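PA3566 protein (Pseudomonas aeruginosa, PDB 1X7V) is of unknown function but may act as an oxidoreductase, possibly a monooxygenase of the antibiotic biosynthesis type. Local coordinates at residues A[5-19]-A[85-97]. Sequence-based numbering, arbitrary orientation.
Sequences TPLTLIATITAAPGH and ALLQNVKIDQLYR
The Tyr96 ring presents its edge to Pro6, whose O lies near the ring plane, 3.3 Å from CD2, while CD1 of Leu7 reaches CZ. Arg97 NH2 donates to a water lying in the guanidinium plane, at its edge; that water also bonds Thr8 OG1. At the far end, the His19 ring has Ala16 O at its edge, in plane, and Leu86 CD2 meets ND1 obliquely at 3.8 Å. Between these ends strands 7-15 and 89-96 run antiparallel at 169°, joined by paired backbone bonds such as Asp93 N to Ile10 O (2.9 Å, nearly straight at 170°). Residues alternate: Leu7 and Leu9 pack on helix 64-71 and Ile13 on helix 20-36; on the same face small Ala11 takes the Ile92 CD1 methyl at 3.7 Å. Chi1 of -53° sets Ile13 CG1 beside the backbone N and CG2 anti to it, where CG2 meets Leu87 CD2 at 3.6 Å. On the opposite face the hydroxyls of Thr8, Thr12 and Thr14 each bond water, which suits threonine there; Thr12 OG1 and Asp93 OD2 share one. Thr14 O accepts Gln88 N at 2.8 Å and, weakly, Asn89 N: a classic beta bulge. Strand 54-61 flanks 7-15 on its other side, giving the 2-3-1-4 antiparallel sheet of the ferredoxin-like alpha-beta plait found in the dimeric alpha-beta barrel superfamily.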
loop_
_atom_site.group_PDB
_atom_site.type_symbol
_atom_site.label_atom_id
_atom_site.label_comp_id
_atom_site.label_asym_id
_atom_site.label_seq_id
_atom_site.Cartn_x
_atom_site.Cartn_y
_atom_site.Cartn_z
ATOM N N THR A 5 -15.307 7.291 11.734
ATOM C CA THR A 5 -15.190 6.542 10.490
ATOM C C THR A 5 -13.719 6.243 10.276
ATOM O O THR A 5 -12.875 7.143 10.365
ATOM C CB THR A 5 -15.722 7.377 9.330
ATOM O OG1 THR A 5 -17.034 7.805 9.677
ATOM C CG2 THR A 5 -15.754 6.588 8.003
ATOM N N PRO A 6 -13.393 4.981 9.956
ATOM C CA PRO A 6 -11.998 4.744 9.574
ATOM C C PRO A 6 -11.519 5.606 8.383
ATOM O O PRO A 6 -12.310 5.979 7.499
ATOM C CB PRO A 6 -12.002 3.281 9.124
ATOM C CG PRO A 6 -13.183 2.713 9.643
ATOM C CD PRO A 6 -14.205 3.779 9.769
ATOM N N LEU A 7 -10.221 5.874 8.369
ATOM C CA LEU A 7 -9.539 6.463 7.230
ATOM C C LEU A 7 -9.308 5.398 6.154
ATOM O O LEU A 7 -8.649 4.384 6.424
ATOM C CB LEU A 7 -8.155 6.947 7.639
ATOM C CG LEU A 7 -7.248 7.527 6.536
ATOM C CD1 LEU A 7 -7.873 8.710 5.822
ATOM C CD2 LEU A 7 -5.943 7.962 7.254
ATOM N N THR A 8 -9.847 5.602 4.971
ATOM C CA THR A 8 -9.535 4.725 3.847
ATOM C C THR A 8 -8.383 5.371 3.065
ATOM O O THR A 8 -8.334 6.608 2.900
ATOM C CB THR A 8 -10.794 4.470 2.950
ATOM O OG1 THR A 8 -11.807 3.754 3.696
ATOM C CG2 THR A 8 -10.425 3.665 1.662
ATOM N N LEU A 9 -7.431 4.552 2.637
ATOM C CA LEU A 9 -6.313 5.001 1.800
ATOM C C LEU A 9 -6.316 4.112 0.594
ATOM O O LEU A 9 -6.478 2.919 0.729
ATOM C CB LEU A 9 -4.986 4.881 2.559
ATOM C CG LEU A 9 -4.233 6.094 3.005
ATOM C CD1 LEU A 9 -4.946 6.709 4.189
ATOM C CD2 LEU A 9 -2.782 5.783 3.416
ATOM N N ILE A 10 -6.160 4.689 -0.596
ATOM C CA ILE A 10 -5.944 3.910 -1.801
ATOM C C ILE A 10 -4.610 4.401 -2.365
ATOM O O ILE A 10 -4.451 5.591 -2.647
ATOM C CB ILE A 10 -7.068 4.101 -2.847
ATOM C CG1 ILE A 10 -8.442 3.731 -2.281
ATOM C CG2 ILE A 10 -6.748 3.307 -4.134
ATOM C CD1 ILE A 10 -9.561 4.336 -3.121
ATOM N N ALA A 11 -3.666 3.477 -2.485
ATOM C CA ALA A 11 -2.339 3.776 -3.005
ATOM C C ALA A 11 -2.323 3.153 -4.389
ATOM O O ALA A 11 -2.572 1.975 -4.493
ATOM C CB ALA A 11 -1.258 3.161 -2.122
ATOM N N THR A 12 -2.131 3.956 -5.423
ATOM C CA THR A 12 -2.000 3.469 -6.797
ATOM C C THR A 12 -0.511 3.553 -7.130
ATOM O O THR A 12 0.096 4.642 -7.144
ATOM C CB THR A 12 -2.831 4.268 -7.778
ATOM O OG1 THR A 12 -4.217 4.290 -7.391
ATOM C CG2 THR A 12 -2.752 3.638 -9.138
ATOM N N ILE A 13 0.105 2.381 -7.299
ATOM C CA ILE A 13 1.526 2.259 -7.490
ATOM C C ILE A 13 1.780 1.746 -8.916
ATOM O O ILE A 13 1.226 0.724 -9.310
ATOM C CB ILE A 13 2.112 1.338 -6.448
ATOM C CG1 ILE A 13 1.674 1.818 -5.065
ATOM C CG2 ILE A 13 3.631 1.354 -6.551
ATOM C CD1 ILE A 13 2.521 1.361 -3.903
ATOM N N THR A 14 2.617 2.458 -9.661
ATOM C CA THR A 14 2.926 2.133 -11.076
ATOM C C THR A 14 4.387 1.741 -11.141
ATOM O O THR A 14 5.276 2.555 -10.789
ATOM C CB THR A 14 2.705 3.325 -12.026
ATOM O OG1 THR A 14 1.396 3.907 -11.834
ATOM C CG2 THR A 14 2.817 2.868 -13.436
ATOM N N ALA A 15 4.654 0.507 -11.586
ATOM C CA ALA A 15 6.029 0.044 -11.760
ATOM C C ALA A 15 6.662 0.666 -13.006
ATOM O O ALA A 15 5.977 0.918 -14.004
ATOM C CB ALA A 15 6.056 -1.454 -11.864
ATOM N N ALA A 16 7.966 0.885 -12.960
ATOM C CA ALA A 16 8.711 1.282 -14.103
ATOM C C ALA A 16 8.526 0.201 -15.178
ATOM O O ALA A 16 8.451 -0.982 -14.829
ATOM C CB ALA A 16 10.188 1.386 -13.773
ATOM N N PRO A 17 8.464 0.593 -16.446
ATOM C CA PRO A 17 8.335 -0.398 -17.534
ATOM C C PRO A 17 9.299 -1.597 -17.426
ATOM O O PRO A 17 10.529 -1.438 -17.267
ATOM C CB PRO A 17 8.651 0.414 -18.785
ATOM C CG PRO A 17 8.237 1.803 -18.437
ATOM C CD PRO A 17 8.497 1.972 -16.958
ATOM N N GLY A 18 8.754 -2.812 -17.546
ATOM C CA GLY A 18 9.549 -4.016 -17.432
ATOM C C GLY A 18 9.695 -4.560 -16.019
ATOM O O GLY A 18 10.141 -5.670 -15.872
ATOM N N HIS A 19 9.346 -3.759 -14.989
ATOM C CA HIS A 19 9.547 -4.129 -13.578
ATOM C C HIS A 19 8.305 -4.528 -12.775
ATOM O O HIS A 19 8.367 -4.538 -11.558
ATOM C CB HIS A 19 10.301 -3.012 -12.870
ATOM C CG HIS A 19 11.666 -2.781 -13.427
ATOM N ND1 HIS A 19 12.766 -3.518 -13.035
ATOM C CD2 HIS A 19 12.089 -1.994 -14.443
ATOM C CE1 HIS A 19 13.827 -3.128 -13.725
ATOM N NE2 HIS A 19 13.446 -2.194 -14.575
ATOM N N ALA A 85 14.000 2.664 -7.834
ATOM C CA ALA A 85 14.166 2.471 -9.281
ATOM C C ALA A 85 13.094 1.576 -9.908
ATOM O O ALA A 85 12.905 1.606 -11.128
ATOM C CB ALA A 85 15.552 1.947 -9.619
ATOM N N LEU A 86 12.363 0.835 -9.083
ATOM C CA LEU A 86 11.245 -0.013 -9.547
ATOM C C LEU A 86 9.968 0.793 -9.807
ATOM O O LEU A 86 9.037 0.274 -10.393
ATOM C CB LEU A 86 10.913 -1.124 -8.530
ATOM C CG LEU A 86 11.911 -2.223 -8.153
ATOM C CD1 LEU A 86 11.184 -3.356 -7.401
ATOM C CD2 LEU A 86 12.639 -2.772 -9.355
ATOM N N LEU A 87 9.922 2.051 -9.371
ATOM C CA LEU A 87 8.706 2.840 -9.320
ATOM C C LEU A 87 8.724 3.931 -10.371
ATOM O O LEU A 87 9.746 4.578 -10.578
ATOM C CB LEU A 87 8.576 3.549 -7.953
ATOM C CG LEU A 87 8.478 2.703 -6.714
ATOM C CD1 LEU A 87 8.626 3.543 -5.456
ATOM C CD2 LEU A 87 7.131 1.991 -6.725
ATOM N N GLN A 88 7.579 4.168 -10.990
ATOM C CA GLN A 88 7.361 5.261 -11.880
ATOM C C GLN A 88 6.480 6.322 -11.172
ATOM O O GLN A 88 6.621 7.510 -11.438
ATOM C CB GLN A 88 6.612 4.766 -13.125
ATOM C CG GLN A 88 6.493 5.797 -14.256
ATOM C CD GLN A 88 5.605 5.291 -15.436
ATOM O OE1 GLN A 88 4.494 5.801 -15.644
ATOM N NE2 GLN A 88 6.094 4.300 -16.195
ATOM N N ASN A 89 5.502 5.867 -10.395
ATOM C CA ASN A 89 4.530 6.806 -9.763
ATOM C C ASN A 89 3.892 6.172 -8.545
ATOM O O ASN A 89 3.643 4.962 -8.519
ATOM C CB ASN A 89 3.475 7.264 -10.758
ATOM C CG ASN A 89 2.745 8.543 -10.299
ATOM O OD1 ASN A 89 3.241 9.682 -10.465
ATOM N ND2 ASN A 89 1.621 8.350 -9.662
ATOM N N VAL A 90 3.650 6.971 -7.522
ATOM C CA VAL A 90 2.852 6.544 -6.376
ATOM C C VAL A 90 1.838 7.667 -6.119
ATOM O O VAL A 90 2.225 8.800 -5.870
ATOM C CB VAL A 90 3.723 6.271 -5.104
ATOM C CG1 VAL A 90 2.870 5.804 -3.983
ATOM C CG2 VAL A 90 4.800 5.183 -5.381
ATOM N N LYS A 91 0.562 7.330 -6.179
ATOM C CA LYS A 91 -0.516 8.257 -5.854
ATOM C C LYS A 91 -1.142 7.752 -4.575
ATOM O O LYS A 91 -1.426 6.570 -4.447
ATOM C CB LYS A 91 -1.549 8.258 -6.955
ATOM C CG LYS A 91 -2.648 9.260 -6.777
ATOM C CD LYS A 91 -3.457 9.246 -8.104
ATOM C CE LYS A 91 -4.695 10.076 -8.064
ATOM N NZ LYS A 91 -5.749 9.408 -8.961
ATOM N N ILE A 92 -1.388 8.670 -3.628
ATOM C CA ILE A 92 -1.980 8.312 -2.380
ATOM C C ILE A 92 -3.263 9.116 -2.256
ATOM O O ILE A 92 -3.237 10.320 -2.317
ATOM C CB ILE A 92 -1.074 8.614 -1.196
ATOM C CG1 ILE A 92 0.289 7.888 -1.274
ATOM C CG2 ILE A 92 -1.783 8.260 0.130
ATOM C CD1 ILE A 92 0.205 6.432 -1.219
ATOM N N ASP A 93 -4.390 8.418 -2.153
ATOM C CA ASP A 93 -5.674 9.073 -1.938
ATOM C C ASP A 93 -6.130 8.752 -0.536
ATOM O O ASP A 93 -6.031 7.611 -0.077
ATOM C CB ASP A 93 -6.692 8.568 -2.945
ATOM C CG ASP A 93 -6.313 8.941 -4.375
ATOM O OD1 ASP A 93 -5.809 10.079 -4.607
ATOM O OD2 ASP A 93 -6.508 8.087 -5.286
ATOM N N GLN A 94 -6.573 9.794 0.151
ATOM C CA GLN A 94 -7.134 9.666 1.466
ATOM C C GLN A 94 -8.624 9.949 1.472
ATOM O O GLN A 94 -9.023 10.918 0.940
ATOM C CB GLN A 94 -6.439 10.580 2.439
ATOM C CG GLN A 94 -5.003 10.129 2.697
ATOM C CD GLN A 94 -4.335 11.114 3.630
ATOM O OE1 GLN A 94 -4.676 11.158 4.815
ATOM N NE2 GLN A 94 -3.432 11.956 3.087
ATOM N N LEU A 95 -9.448 9.084 2.115
ATOM C CA LEU A 95 -10.857 9.235 1.957
ATOM C C LEU A 95 -11.631 8.623 3.091
ATOM O O LEU A 95 -11.105 7.733 3.769
ATOM C CB LEU A 95 -11.316 8.638 0.629
ATOM C CG LEU A 95 -10.738 7.314 0.170
ATOM C CD1 LEU A 95 -11.786 6.465 -0.500
ATOM C CD2 LEU A 95 -9.545 7.514 -0.823
ATOM N N TYR A 96 -12.888 9.094 3.263
ATOM C CA TYR A 96 -13.746 8.581 4.313
ATOM C C TYR A 96 -15.068 8.097 3.774
ATOM O O TYR A 96 -15.679 8.786 2.962
ATOM C CB TYR A 96 -14.047 9.694 5.274
ATOM C CG TYR A 96 -12.845 10.114 6.092
ATOM C CD1 TYR A 96 -12.284 11.345 5.916
ATOM C CD2 TYR A 96 -12.293 9.265 7.052
ATOM C CE1 TYR A 96 -11.181 11.746 6.676
ATOM C CE2 TYR A 96 -11.206 9.659 7.829
ATOM C CZ TYR A 96 -10.654 10.911 7.622
ATOM O OH TYR A 96 -9.579 11.357 8.394
ATOM N N ARG A 97 -15.504 6.943 4.249
ATOM C CA ARG A 97 -16.775 6.370 3.828
ATOM C C ARG A 97 -17.956 7.273 4.246
ATOM O O ARG A 97 -17.920 7.822 5.414
ATOM C CB ARG A 97 -16.975 4.941 4.385
ATOM C CG ARG A 97 -18.091 4.182 3.501
ATOM C CD ARG A 97 -18.180 2.804 3.774
ATOM N NE ARG A 97 -16.925 2.081 3.501
ATOM C CZ ARG A 97 -16.746 0.828 3.897
ATOM N NH1 ARG A 97 -17.735 0.199 4.519
ATOM N NH2 ARG A 97 -15.620 0.194 3.668
HETATM O O HOH W 1 -13.570 5.062 5.389
HETATM O O HOH W 2 -13.394 1.725 2.514
HETATM O O HOH W 3 -4.575 6.180 -5.475
HETATM O O HOH W 4 0.500 5.563 -9.812
#